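Local coordinates for lysyl oxidase (PDB 1W7C), which probably oxidises primary amines such as the lysyl side chain, using a copper ion and a topaquinone cofactor built into its own chain, at residues P63-A68 with I331-S336; G290-Y295 with S303-G308; E300-S303 with G308-T311; I319-I324 with L427-I432; L443-F446 with L452-S455. One frame throughout, in Å; residues are numbered along the deposited sequence.

How the contacts relate
Contact 1 sets helix 65-73, from the N2-type region near the N-terminus, against strand 329-344; the other four lie within the enzyme domain. Contacts 2 and 3, with centres about 9 Å apart, are successive hairpins of one beta meander through strands 294-296, 301-304 and 307-314. The meander continues into strand 318-326 and then 329-344. In contact 4 strand 318-326 packs its side chains against strand 418-433, about 100 residues later, whose neighbour 440-446 forms the hairpin of contact 5 with 452-458, its centre about 8 Å from that of contact 4. Side chains from contacts 2 to 5 thus meet in a common buried interior, and all four reach the second subunit, contact 3 through Ser303 alone.

Contact 1 (P63-A68 with I331-S336). With NAG (2-acetamido-2-deoxy-beta-D-glucopyranose), chain B.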
# COMPACT_ATOMS: atom_id res chain seq x y z
N PRO A 63 26.32 10.77 -19.39
CA PRO A 63 27.65 10.83 -18.80
C PRO A 63 27.92 9.73 -17.77
O PRO A 63 27.01 9.20 -17.18
CB PRO A 63 27.67 12.21 -18.15
CG PRO A 63 26.72 13.03 -18.96
CD PRO A 63 25.58 12.03 -19.22
N ASN A 64 29.19 9.43 -17.60
CA ASN A 64 29.61 8.56 -16.55
C ASN A 64 29.51 9.28 -15.20
O ASN A 64 29.50 10.50 -15.14
CB ASN A 64 31.01 8.08 -16.81
CG ASN A 64 31.09 7.02 -17.89
OD1 ASN A 64 30.10 6.35 -18.21
ND2 ASN A 64 32.29 6.90 -18.45
N LYS A 65 29.41 8.53 -14.12
CA LYS A 65 29.05 9.09 -12.84
C LYS A 65 30.13 9.97 -12.24
O LYS A 65 29.81 11.04 -11.75
CB LYS A 65 28.62 7.99 -11.86
CG LYS A 65 28.21 8.54 -10.49
CD LYS A 65 27.61 7.45 -9.61
CE LYS A 65 27.19 8.03 -8.29
NZ LYS A 65 26.57 6.97 -7.44
N THR A 66 31.40 9.53 -12.24
CA THR A 66 32.42 10.38 -11.64
C THR A 66 32.52 11.72 -12.34
O THR A 66 32.55 12.76 -11.68
CB THR A 66 33.74 9.65 -11.60
OG1 THR A 66 33.57 8.47 -10.82
CG2 THR A 66 34.81 10.45 -10.88
N GLU A 67 32.45 11.74 -13.67
CA GLU A 67 32.55 13.01 -14.41
C GLU A 67 31.31 13.84 -14.13
O GLU A 67 31.39 15.07 -13.99
CB GLU A 67 32.77 12.83 -15.93
CG GLU A 67 31.69 12.08 -16.69
CD GLU A 67 31.97 12.00 -18.20
OE1 GLU A 67 33.05 12.47 -18.66
OE2 GLU A 67 31.09 11.48 -18.93
N ALA A 68 30.15 13.22 -13.99
CA ALA A 68 28.94 13.95 -13.66
C ALA A 68 29.06 14.58 -12.29
O ALA A 68 28.67 15.74 -12.10
CB ALA A 68 27.74 13.03 -13.70
N ILE A 331 20.45 12.63 -2.19
CA ILE A 331 20.17 11.29 -1.67
C ILE A 331 20.20 10.20 -2.74
O ILE A 331 20.50 9.07 -2.41
CB ILE A 331 18.86 11.24 -0.87
CG1 ILE A 331 17.64 11.60 -1.70
CG2 ILE A 331 18.96 12.09 0.40
CD1 ILE A 331 16.36 11.13 -1.12
N VAL A 332 19.90 10.56 -3.99
CA VAL A 332 19.87 9.55 -5.07
C VAL A 332 20.51 10.19 -6.32
O VAL A 332 20.03 11.21 -6.81
CB VAL A 332 18.42 9.10 -5.41
CG1 VAL A 332 18.41 8.19 -6.65
CG2 VAL A 332 17.74 8.45 -4.24
N TYR A 333 21.56 9.56 -6.82
CA TYR A 333 22.19 10.02 -8.04
C TYR A 333 21.31 9.76 -9.27
O TYR A 333 21.11 10.65 -10.09
CB TYR A 333 23.60 9.42 -8.22
CG TYR A 333 24.15 9.79 -9.60
CD1 TYR A 333 24.58 11.08 -9.86
CD2 TYR A 333 24.20 8.87 -10.64
CE1 TYR A 333 25.00 11.46 -11.13
CE2 TYR A 333 24.63 9.22 -11.90
CZ TYR A 333 25.02 10.53 -12.14
OH TYR A 333 25.41 10.91 -13.39
N GLU A 334 20.80 8.53 -9.35
CA GLU A 334 19.97 8.08 -10.46
C GLU A 334 18.86 7.20 -9.93
O GLU A 334 19.14 6.28 -9.16
CB GLU A 334 20.82 7.25 -11.44
CG GLU A 334 20.02 6.67 -12.61
CD GLU A 334 20.81 5.85 -13.60
OE1 GLU A 334 20.17 5.34 -14.54
OE2 GLU A 334 22.06 5.70 -13.46
N LEU A 335 17.64 7.50 -10.38
CA LEU A 335 16.49 6.61 -10.14
C LEU A 335 15.90 6.35 -11.51
O LEU A 335 15.41 7.28 -12.15
CB LEU A 335 15.47 7.29 -9.20
CG LEU A 335 14.14 6.55 -9.02
CD1 LEU A 335 14.35 5.17 -8.43
CD2 LEU A 335 13.22 7.35 -8.14
N SER A 336 15.89 5.12 -11.96
CA SER A 336 15.44 4.88 -13.33
C SER A 336 14.83 3.48 -13.45
O SER A 336 15.46 2.46 -13.18
CB SER A 336 16.60 5.01 -14.32
OG SER A 336 17.69 4.20 -13.93
C1 NAG B . 32.45 5.79 -19.35
C2 NAG B . 33.42 6.30 -20.44
C3 NAG B . 33.90 5.22 -21.42
C4 NAG B . 34.29 3.95 -20.67
C5 NAG B . 33.20 3.62 -19.65
C6 NAG B . 33.46 2.37 -18.86
C7 NAG B . 33.29 8.61 -21.22
C8 NAG B . 32.52 9.66 -21.96
N2 NAG B . 32.77 7.39 -21.17
O3 NAG B . 34.99 5.72 -22.18
O4 NAG B . 34.37 2.81 -21.52
O5 NAG B . 33.01 4.66 -18.72
O6 NAG B . 34.57 2.62 -18.05
O7 NAG B . 34.37 8.91 -20.69
O HOH W 1 24.75 9.55 -15.60
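Lys65 lies across one face of the Tyr333 ring, with CG over the ring centre, 4.0 Å from the centroid and 13° off the normal. The lysine chain is fully extended, with CG anti to the backbone N (chi1 -179°), and runs along the tyrosine in the opposite direction, so that Lys65 CE reaches Tyr333 CG at 3.7 Å. At the other end of the ring, Ala68 CB sits 3.2 Å from Tyr333 OH. A water 2.7 Å from Tyr333 OH donates to Pro63 O at 2.8 Å, and Trp21 NE1 also hydrogen-bonds to the hydroxyl. Asn64, at the N-cap position of helix 65-73, carries an N-linked sugar on ND2, and Asn64 O accepts from Ala68 N to start the helix. An alanine at Tyr333 is likely to leave the methylenes of Lys65 without their aromatic floor, and the bridging water and the indole N-H of Trp21 without their hydroxyl. Beyond the ring, Lys65 NZ makes salt bridges to Asp497, Asp499 and Asp643, all ligands of one calcium ion. Lys65 thus pairs an apolar stem on the ring with a cationic tip that probably offsets part of the negative charge there, and the carboxylates are likely to favour the protonated amine.

Contact 2 (G290-Y295 with S303-G308)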
# COMPACT_ATOMS: atom_id res chain seq x y z
N GLY A 290 -2.70 29.02 -5.85
CA GLY A 290 -1.79 28.73 -6.93
C GLY A 290 -0.82 27.62 -6.62
O GLY A 290 -0.87 26.92 -5.58
N ARG A 291 0.10 27.43 -7.55
CA ARG A 291 0.99 26.27 -7.61
C ARG A 291 2.18 26.46 -6.67
O ARG A 291 2.73 27.56 -6.55
CB ARG A 291 1.46 26.17 -9.04
CG ARG A 291 2.40 25.01 -9.30
CD ARG A 291 2.98 25.05 -10.68
NE ARG A 291 2.01 24.75 -11.71
CZ ARG A 291 2.31 24.73 -13.01
NH1 ARG A 291 3.51 25.10 -13.41
NH2 ARG A 291 1.40 24.38 -13.92
N ARG A 292 2.57 25.36 -6.03
CA ARG A 292 3.61 25.39 -4.98
C ARG A 292 4.92 24.65 -5.28
O ARG A 292 5.76 24.50 -4.39
CB ARG A 292 3.02 24.90 -3.64
CG ARG A 292 1.69 25.55 -3.28
CD ARG A 292 1.27 25.48 -1.86
NE ARG A 292 1.55 24.15 -1.31
CZ ARG A 292 2.05 23.92 -0.11
NH1 ARG A 292 2.20 24.91 0.78
NH2 ARG A 292 2.42 22.67 0.20
N TRP A 293 5.05 24.19 -6.53
CA TRP A 293 6.29 23.66 -7.07
C TRP A 293 6.74 24.58 -8.20
O TRP A 293 5.96 25.28 -8.81
CB TRP A 293 6.11 22.20 -7.56
CG TRP A 293 5.00 21.98 -8.55
CD1 TRP A 293 3.70 21.68 -8.26
CD2 TRP A 293 5.10 21.99 -9.99
NE1 TRP A 293 2.98 21.55 -9.42
CE2 TRP A 293 3.80 21.75 -10.50
CE3 TRP A 293 6.13 22.25 -10.90
CZ2 TRP A 293 3.53 21.69 -11.85
CZ3 TRP A 293 5.86 22.19 -12.25
CH2 TRP A 293 4.56 21.93 -12.71
N ALA A 294 8.04 24.60 -8.43
CA ALA A 294 8.69 25.45 -9.43
C ALA A 294 9.51 24.60 -10.38
O ALA A 294 9.82 23.45 -10.10
CB ALA A 294 9.55 26.51 -8.77
N TYR A 295 9.90 25.18 -11.51
CA TYR A 295 10.68 24.42 -12.49
C TYR A 295 11.45 25.36 -13.40
O TYR A 295 11.12 26.55 -13.53
CB TYR A 295 9.79 23.50 -13.33
CG TYR A 295 8.90 24.24 -14.30
CD1 TYR A 295 9.18 24.27 -15.66
CD2 TYR A 295 7.78 24.90 -13.84
CE1 TYR A 295 8.37 24.96 -16.54
CE2 TYR A 295 6.96 25.65 -14.71
CZ TYR A 295 7.26 25.67 -16.06
OH TYR A 295 6.45 26.34 -16.93
N SER A 303 11.68 21.89 -8.40
CA SER A 303 11.83 22.13 -6.97
C SER A 303 10.45 22.14 -6.30
O SER A 303 9.48 22.70 -6.80
CB SER A 303 12.57 23.48 -6.68
OG SER A 303 11.76 24.59 -6.94
N TRP A 304 10.42 21.54 -5.12
CA TRP A 304 9.23 21.51 -4.29
C TRP A 304 9.63 21.26 -2.85
O TRP A 304 10.16 20.20 -2.54
CB TRP A 304 8.24 20.46 -4.77
CG TRP A 304 7.06 20.28 -3.84
CD1 TRP A 304 5.91 21.01 -3.81
CD2 TRP A 304 6.89 19.24 -2.87
NE1 TRP A 304 5.05 20.54 -2.85
CE2 TRP A 304 5.62 19.44 -2.26
CE3 TRP A 304 7.67 18.18 -2.42
CZ2 TRP A 304 5.14 18.63 -1.23
CZ3 TRP A 304 7.19 17.40 -1.40
CH2 TRP A 304 5.94 17.60 -0.84
N MET A 305 9.30 22.20 -1.96
CA MET A 305 9.43 21.98 -0.51
C MET A 305 10.76 21.32 -0.14
O MET A 305 10.79 20.38 0.64
CB MET A 305 8.24 21.18 0.02
CG MET A 305 6.92 21.83 -0.30
SD MET A 305 6.77 23.48 0.44
CE MET A 305 5.64 24.20 -0.70
N ASP A 306 11.84 21.92 -0.65
CA ASP A 306 13.23 21.55 -0.39
C ASP A 306 13.74 20.34 -1.16
O ASP A 306 14.88 19.92 -0.93
CB ASP A 306 13.54 21.41 1.12
CG ASP A 306 13.57 22.73 1.84
OD1 ASP A 306 13.41 22.72 3.08
OD2 ASP A 306 13.80 23.78 1.26
N TRP A 307 12.90 19.75 -2.01
CA TRP A 307 13.35 18.74 -2.97
C TRP A 307 13.80 19.42 -4.26
O TRP A 307 13.24 20.44 -4.67
CB TRP A 307 12.23 17.79 -3.32
CG TRP A 307 11.79 16.85 -2.26
CD1 TRP A 307 10.79 17.02 -1.37
CD2 TRP A 307 12.27 15.52 -2.05
NE1 TRP A 307 10.59 15.89 -0.62
CE2 TRP A 307 11.50 14.94 -1.02
CE3 TRP A 307 13.28 14.75 -2.63
CZ2 TRP A 307 11.69 13.61 -0.59
CZ3 TRP A 307 13.48 13.47 -2.20
CH2 TRP A 307 12.71 12.92 -1.17
N GLY A 308 14.77 18.80 -4.92
CA GLY A 308 15.17 19.18 -6.25
C GLY A 308 15.56 17.94 -7.04
O GLY A 308 16.05 16.96 -6.47
O HOH W 2 8.17 24.60 -3.23
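Met305 folds back at its second torsion (chi2 -61°) while Arg292 bends at its third (chi3 -42°), and together these turns set the methyl CE over the centre of the Arg292 guanidinium, 3.6 Å from CZ. The setting is the antiparallel beta hairpin of strands 294-296 and 301-304, just before the chain reverses again through a type I' turn from Trp304 to Trp307. Met305 occupies the first inner position of that turn. The guanidinium is gripped around its rim: NH2 forms a salt bridge with Glu403, which also accepts from Trp304 NE1, and NH1 forms one with Asp278 of the second subunit. These bonds hold the flat group in place beneath the methionine methyl and tie the hairpin end into the dimer interface. Ala294 and Ser303 form a hydrogen-bonded pair, with Ala294 N to Ser303 O at 2.9 Å and Ser303 N to Ala294 O at 3.0 Å. The first bond lies in the carbonyl plane, whereas in the second the donor stands above it. Beside this pair, on the way to the turn, the strands meet through the methylenes of two tryptophans, Trp293 CB lying 3.9 Å from Trp304 CB, and both tryptophans pack on Leu427 of strand 418-433. Past the last direct backbone bond a water takes over the pairing: it donates to Arg292 O at 2.7 Å and accepts from Met305 N at 2.9 Å.

Contact 3 (E300-S303 with G308-T311); sequences EYFS and GFYT
A tight antiparallel beta hairpin, strands 301-304 and 307-314, brings Tyr301 against Tyr310 and Phe302 against Phe309. Phe302 and Phe309 are a hydrogen-bonded pair, their backbones exchanging two bonds, and Thr311 N adds a third to Glu300 O at 3.0 Å; Tyr301 with Tyr310 and Ser303 with Gly308 are non-hydrogen-bonded pairs. On one face of the ladder the tyrosines meet edge to face, with planes at 58°: Tyr301 CD1 stands over the middle of the Tyr310 ring, 3.6 Å from CZ. The same tyrosine, with CG anti to the backbone N (chi1 174°), carries its hydroxyl along to Gly308, where OH is 3.6 Å from CA. A side chain at Gly308 would run into that oxygen, so the missing CB makes room for the tyrosine. On the opposite face, Phe309 tucks its ring under Phe302, whose CB lies 4.0 Å from the Phe309 centroid; the two rings are nearly parallel but slid apart, and barely overlap. Phe302 CE1 then touches Thr311 CG2 at 3.8 Å. At the open end of the hairpin, Glu300 and Thr311 are joined through two waters, one between Glu300 OE2 and Thr311 O, the other between Glu300 OE1 and Thr311 OG1, while Tyr399 OH hydrogen-bonds to both side chains. Glu300 and Tyr301 form a G1 bulge opposite Asp296 of strand 294-296, and beyond Tyr310 the ladder continues through backbone bonds to Tyr322 of strand 318-326.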
# COMPACT_ATOMS: atom_id res chain seq x y z
N GLU A 300 14.49 21.09 -17.39
CA GLU A 300 13.64 20.09 -16.76
C GLU A 300 14.18 19.75 -15.34
O GLU A 300 14.36 18.61 -14.95
CB GLU A 300 13.48 18.82 -17.65
CG GLU A 300 12.46 19.17 -18.74
CD GLU A 300 12.31 18.04 -19.73
OE1 GLU A 300 11.33 17.26 -19.62
OE2 GLU A 300 13.23 17.90 -20.57
N TYR A 301 14.37 20.84 -14.60
CA TYR A 301 14.73 20.80 -13.18
C TYR A 301 13.52 21.26 -12.39
O TYR A 301 12.87 22.24 -12.77
CB TYR A 301 15.94 21.70 -12.91
CG TYR A 301 16.27 21.79 -11.44
CD1 TYR A 301 17.05 20.82 -10.82
CD2 TYR A 301 15.82 22.85 -10.68
CE1 TYR A 301 17.35 20.89 -9.48
CE2 TYR A 301 16.10 22.92 -9.32
CZ TYR A 301 16.89 21.96 -8.72
OH TYR A 301 17.18 22.01 -7.37
N PHE A 302 13.20 20.53 -11.33
CA PHE A 302 11.99 20.75 -10.53
C PHE A 302 12.37 20.95 -9.06
O PHE A 302 13.30 20.32 -8.59
CB PHE A 302 11.09 19.50 -10.65
CG PHE A 302 10.54 19.34 -12.01
CD1 PHE A 302 11.26 18.66 -12.98
CD2 PHE A 302 9.34 19.93 -12.38
CE1 PHE A 302 10.78 18.61 -14.28
CE2 PHE A 302 8.89 19.87 -13.66
CZ PHE A 302 9.58 19.22 -14.60
N SER A 303 11.68 21.89 -8.40
CA SER A 303 11.83 22.13 -6.97
C SER A 303 10.45 22.14 -6.30
O SER A 303 9.48 22.70 -6.80
CB SER A 303 12.57 23.48 -6.68
OG SER A 303 11.76 24.59 -6.94
N GLY A 308 14.77 18.80 -4.92
CA GLY A 308 15.17 19.18 -6.25
C GLY A 308 15.56 17.94 -7.04
O GLY A 308 16.05 16.96 -6.47
N PHE A 309 15.38 17.98 -8.36
CA PHE A 309 15.79 16.89 -9.25
C PHE A 309 15.67 17.31 -10.70
O PHE A 309 14.94 18.23 -11.01
CB PHE A 309 15.01 15.58 -9.00
CG PHE A 309 13.51 15.71 -9.12
CD1 PHE A 309 12.75 15.93 -7.99
CD2 PHE A 309 12.87 15.70 -10.36
CE1 PHE A 309 11.37 16.10 -8.08
CE2 PHE A 309 11.48 15.86 -10.46
CZ PHE A 309 10.74 16.06 -9.32
N TYR A 310 16.37 16.58 -11.56
CA TYR A 310 16.24 16.69 -12.99
C TYR A 310 15.54 15.47 -13.53
O TYR A 310 15.72 14.36 -13.02
CB TYR A 310 17.61 16.78 -13.67
CG TYR A 310 18.49 17.92 -13.21
CD1 TYR A 310 19.27 17.79 -12.07
CD2 TYR A 310 18.62 19.07 -13.95
CE1 TYR A 310 20.10 18.83 -11.65
CE2 TYR A 310 19.45 20.12 -13.52
CZ TYR A 310 20.20 19.97 -12.39
OH TYR A 310 21.01 21.01 -11.98
N THR A 311 14.78 15.66 -14.60
CA THR A 311 14.20 14.52 -15.32
C THR A 311 14.86 14.35 -16.69
O THR A 311 15.44 15.27 -17.26
CB THR A 311 12.68 14.66 -15.56
OG1 THR A 311 12.47 15.75 -16.44
CG2 THR A 311 11.91 14.93 -14.26
O HOH W 3 15.27 16.23 -19.90
O HOH W 4 12.55 14.48 -19.21

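Contact 4 (I319-I324 with L427-I432)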
# COMPACT_ATOMS: atom_id res chain seq x y z
N ILE A 319 10.63 7.96 -18.31
CA ILE A 319 11.25 8.97 -17.46
C ILE A 319 12.30 8.37 -16.53
O ILE A 319 12.16 7.24 -16.07
CB ILE A 319 10.19 9.74 -16.67
CG1 ILE A 319 10.63 11.16 -16.38
CG2 ILE A 319 9.80 9.02 -15.36
CD1 ILE A 319 9.52 12.06 -15.82
N SER A 320 13.34 9.16 -16.27
CA SER A 320 14.35 8.86 -15.24
C SER A 320 14.56 10.16 -14.45
O SER A 320 14.27 11.27 -14.92
CB SER A 320 15.69 8.53 -15.89
OG SER A 320 15.67 7.31 -16.55
N PHE A 321 15.13 9.99 -13.26
CA PHE A 321 15.42 11.10 -12.36
C PHE A 321 16.91 11.10 -12.02
O PHE A 321 17.46 10.04 -11.70
CB PHE A 321 14.63 10.96 -11.06
CG PHE A 321 13.14 10.98 -11.26
CD1 PHE A 321 12.47 9.79 -11.54
CD2 PHE A 321 12.43 12.14 -11.17
CE1 PHE A 321 11.11 9.81 -11.77
CE2 PHE A 321 11.06 12.16 -11.39
CZ PHE A 321 10.40 11.01 -11.66
N TYR A 322 17.51 12.29 -11.99
CA TYR A 322 18.91 12.43 -11.65
C TYR A 322 19.09 13.52 -10.61
O TYR A 322 18.35 14.53 -10.57
CB TYR A 322 19.75 12.73 -12.91
CG TYR A 322 19.91 11.55 -13.81
CD1 TYR A 322 19.02 11.32 -14.85
CD2 TYR A 322 20.92 10.64 -13.61
CE1 TYR A 322 19.15 10.15 -15.65
CE2 TYR A 322 21.06 9.53 -14.40
CZ TYR A 322 20.18 9.30 -15.43
OH TYR A 322 20.38 8.18 -16.21
N ASP A 323 20.11 13.32 -9.78
CA ASP A 323 20.48 14.34 -8.78
C ASP A 323 19.33 14.71 -7.87
O ASP A 323 18.99 15.88 -7.70
CB ASP A 323 21.09 15.58 -9.46
CG ASP A 323 21.90 16.42 -8.52
OD1 ASP A 323 21.95 17.66 -8.73
OD2 ASP A 323 22.52 15.89 -7.56
N ILE A 324 18.69 13.71 -7.28
CA ILE A 324 17.59 13.94 -6.37
C ILE A 324 18.15 14.42 -5.05
O ILE A 324 18.89 13.70 -4.39
CB ILE A 324 16.71 12.69 -6.12
CG1 ILE A 324 16.19 12.13 -7.44
CG2 ILE A 324 15.55 13.08 -5.20
CD1 ILE A 324 15.36 10.89 -7.31
N LEU A 427 4.39 16.05 -3.75
CA LEU A 427 4.68 16.26 -5.17
C LEU A 427 4.56 14.91 -5.89
O LEU A 427 5.02 13.91 -5.39
CB LEU A 427 6.08 16.81 -5.40
CG LEU A 427 6.38 17.24 -6.82
CD1 LEU A 427 5.60 18.52 -7.14
CD2 LEU A 427 7.85 17.47 -7.04
N ASN A 428 3.99 14.94 -7.08
CA ASN A 428 3.71 13.74 -7.84
C ASN A 428 4.14 13.95 -9.27
O ASN A 428 3.77 14.97 -9.88
CB ASN A 428 2.20 13.46 -7.79
CG ASN A 428 1.73 13.09 -6.42
OD1 ASN A 428 1.78 11.90 -6.05
ND2 ASN A 428 1.40 14.09 -5.58
N VAL A 429 4.90 12.97 -9.77
CA VAL A 429 5.34 12.93 -11.17
C VAL A 429 4.79 11.63 -11.75
O VAL A 429 5.05 10.53 -11.22
CB VAL A 429 6.86 13.02 -11.31
CG1 VAL A 429 7.26 13.08 -12.77
CG2 VAL A 429 7.46 14.19 -10.50
N ARG A 430 3.95 11.77 -12.79
CA ARG A 430 3.37 10.60 -13.45
C ARG A 430 3.63 10.57 -14.95
O ARG A 430 3.65 11.62 -15.61
CB ARG A 430 1.85 10.60 -13.26
CG ARG A 430 1.07 9.68 -14.16
CD ARG A 430 -0.42 9.63 -13.84
NE ARG A 430 -0.66 8.92 -12.58
CZ ARG A 430 -1.37 9.35 -11.57
NH1 ARG A 430 -2.00 10.52 -11.63
NH2 ARG A 430 -1.47 8.62 -10.48
N PHE A 431 3.81 9.36 -15.47
CA PHE A 431 3.55 9.15 -16.89
C PHE A 431 2.85 7.81 -17.05
O PHE A 431 2.90 6.97 -16.14
CB PHE A 431 4.78 9.31 -17.80
CG PHE A 431 5.67 8.12 -17.89
CD1 PHE A 431 6.56 7.83 -16.89
CD2 PHE A 431 5.61 7.29 -19.00
CE1 PHE A 431 7.40 6.74 -17.00
CE2 PHE A 431 6.48 6.20 -19.10
CZ PHE A 431 7.34 5.91 -18.11
N ILE A 432 2.19 7.65 -18.18
CA ILE A 432 1.46 6.43 -18.47
C ILE A 432 1.92 5.92 -19.83
O ILE A 432 1.92 6.66 -20.82
CB ILE A 432 -0.07 6.73 -18.50
CG1 ILE A 432 -0.54 7.08 -17.08
CG2 ILE A 432 -0.79 5.49 -19.03
CD1 ILE A 432 -2.01 7.50 -16.97
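Ile319 and Phe431 make the closest fit of this contact: the branch methyl CG2 of the isoleucine comes within 3.7 Å of Phe431 CE1, and the backbone Ile319 N lies at the same 3.7 Å from that ring carbon. Phe431 CG sits between its backbone N and carbonyl carbon (chi1 82°), which swings the ring back along the isoleucine, so that the two side chains slide past each other in opposite directions. The other branch of Ile319 reaches Val429, CD1 to CG1 at 3.9 Å. That same valine methyl is met by the Phe321 ring edge-on, with Phe321 CZ 3.9 Å from Val429 CG1, so one methyl serves both neighbours of the facing strand. No hydrogen bond crosses here; the strands pass 9.4 Å apart at their axes, at 151°, a spacing consistent with two layers facing each other in the beta sandwich of the copper amine oxidase enzyme domain. Phe431 is further held by a stack on Phe442 and an edge-to-face meeting with Trp313. An alanine in place of Phe431 would probably open a gap beside Ile319 CG2 and leave the rings of Phe442 and Trp313 without their aromatic mate. The packing is looser toward the other ends, where the chain turns a corner at Asp323 and Leu427 makes no contact with 319-324. On the outer side of strand 418-433, Arg430 leaves the backbone away from 319-324, with NE bonding to Asn441 OD1 and NH1 to Asp407 O of the second subunit.

Contact 5 (L443-F446 with L452-S455); sequences LYKF and LEVS
Strands 443-446 and 452-455 run antiparallel at 167° with their axes 4.7 Å apart, and Leu443 with Ser455 and Lys445 with Glu453 are the hydrogen-bonded pairs, giving four backbone bonds of 2.8 to 3.0 Å. Between and beyond them, Tyr444 faces Val454 and Phe446 faces Leu452 in non-hydrogen-bonded pairs. In one of the two modelled conformers of Leu452, and so with some doubt, CD1 lies over the centre of the Phe446 ring, 3.6 Å from the centroid and 9° off the normal, a CH-pi contact. CG of Leu452 is there anti to its backbone N (chi1 166°), which sends the isobutyl group across toward the ring. Tyr444 lies alongside Val454 on the same face, CE2 to CG1 at 3.9 Å. This is the beta hairpin of strands 440-446 and 452-458 in the enzyme domain, and its aromatic face turns inward: Phe446 stacks on Phe309, and Leu335 packs on Tyr444, Leu452 and Val454. The opposite face is more polar. Ser455 OG touches Leu443 CB at 3.5 Å, while Lys445 and Glu453 lie side by side, though the glutamate is modelled in two conformers and the approach of its carboxylate to the lysine is doubtful. The lysine bends away at its last two torsions, and NZ bonds to Asn428 OD1 and forms salt bridges with Glu406 and with Asp407 of the second subunit.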
# COMPACT_ATOMS: atom_id res chain seq x y z
N LEU A 443 4.07 6.37 -10.97
CA LEU A 443 3.96 7.52 -10.09
C LEU A 443 5.18 7.57 -9.16
O LEU A 443 5.60 6.57 -8.62
CB LEU A 443 2.66 7.44 -9.28
CG LEU A 443 2.35 8.63 -8.41
CD1 LEU A 443 2.07 9.87 -9.23
CD2 LEU A 443 1.18 8.34 -7.50
N TYR A 444 5.68 8.78 -8.97
CA TYR A 444 6.76 9.11 -8.07
C TYR A 444 6.19 10.21 -7.15
O TYR A 444 5.82 11.28 -7.62
CB TYR A 444 8.00 9.58 -8.86
CG TYR A 444 8.51 8.55 -9.78
CD1 TYR A 444 7.95 8.35 -11.04
CD2 TYR A 444 9.55 7.70 -9.40
CE1 TYR A 444 8.38 7.31 -11.87
CE2 TYR A 444 9.98 6.68 -10.24
CZ TYR A 444 9.43 6.51 -11.48
OH TYR A 444 9.92 5.48 -12.27
N LYS A 445 6.15 9.92 -5.84
CA LYS A 445 5.45 10.74 -4.86
C LYS A 445 6.43 11.13 -3.76
O LYS A 445 7.01 10.27 -3.09
CB LYS A 445 4.30 9.92 -4.30
CG LYS A 445 3.46 10.70 -3.28
CD LYS A 445 2.40 9.81 -2.60
CE LYS A 445 1.25 9.41 -3.56
NZ LYS A 445 0.43 10.53 -4.06
N PHE A 446 6.63 12.43 -3.59
CA PHE A 446 7.59 13.00 -2.67
C PHE A 446 6.88 13.64 -1.47
O PHE A 446 5.89 14.33 -1.67
CB PHE A 446 8.43 14.10 -3.36
CG PHE A 446 9.23 13.60 -4.57
CD1 PHE A 446 8.62 13.41 -5.81
CD2 PHE A 446 10.58 13.37 -4.48
CE1 PHE A 446 9.34 13.00 -6.91
CE2 PHE A 446 11.30 12.93 -5.57
CZ PHE A 446 10.69 12.72 -6.75
N LEU A 452 10.30 9.29 -0.33
CA LEU A 452 9.83 9.17 -1.70
C LEU A 452 9.19 7.79 -1.88
O LEU A 452 9.74 6.80 -1.42
CB LEU A 452 11.04 9.29 -2.67
CG LEU A 452 10.90 8.90 -4.14
CD1 LEU A 452 9.80 9.70 -4.82
CD2 LEU A 452 12.27 9.12 -4.85
N GLU A 453 8.06 7.74 -2.58
CA GLU A 453 7.40 6.48 -2.89
C GLU A 453 7.37 6.33 -4.41
O GLU A 453 6.92 7.26 -5.12
CB GLU A 453 5.97 6.50 -2.35
CG GLU A 453 5.18 5.23 -2.65
CD GLU A 453 3.69 5.41 -2.40
OE1 GLU A 453 3.22 4.82 -1.41
OE2 GLU A 453 3.00 6.17 -3.15
N VAL A 454 7.78 5.14 -4.85
CA VAL A 454 7.81 4.73 -6.24
C VAL A 454 6.70 3.70 -6.41
O VAL A 454 6.67 2.71 -5.67
CB VAL A 454 9.16 4.13 -6.58
CG1 VAL A 454 9.17 3.59 -8.01
CG2 VAL A 454 10.26 5.11 -6.39
N SER A 455 5.81 3.91 -7.38
CA SER A 455 4.74 2.94 -7.57
C SER A 455 4.38 2.74 -9.03
O SER A 455 4.65 3.59 -9.90
CB SER A 455 3.50 3.36 -6.80
OG SER A 455 2.91 4.52 -7.32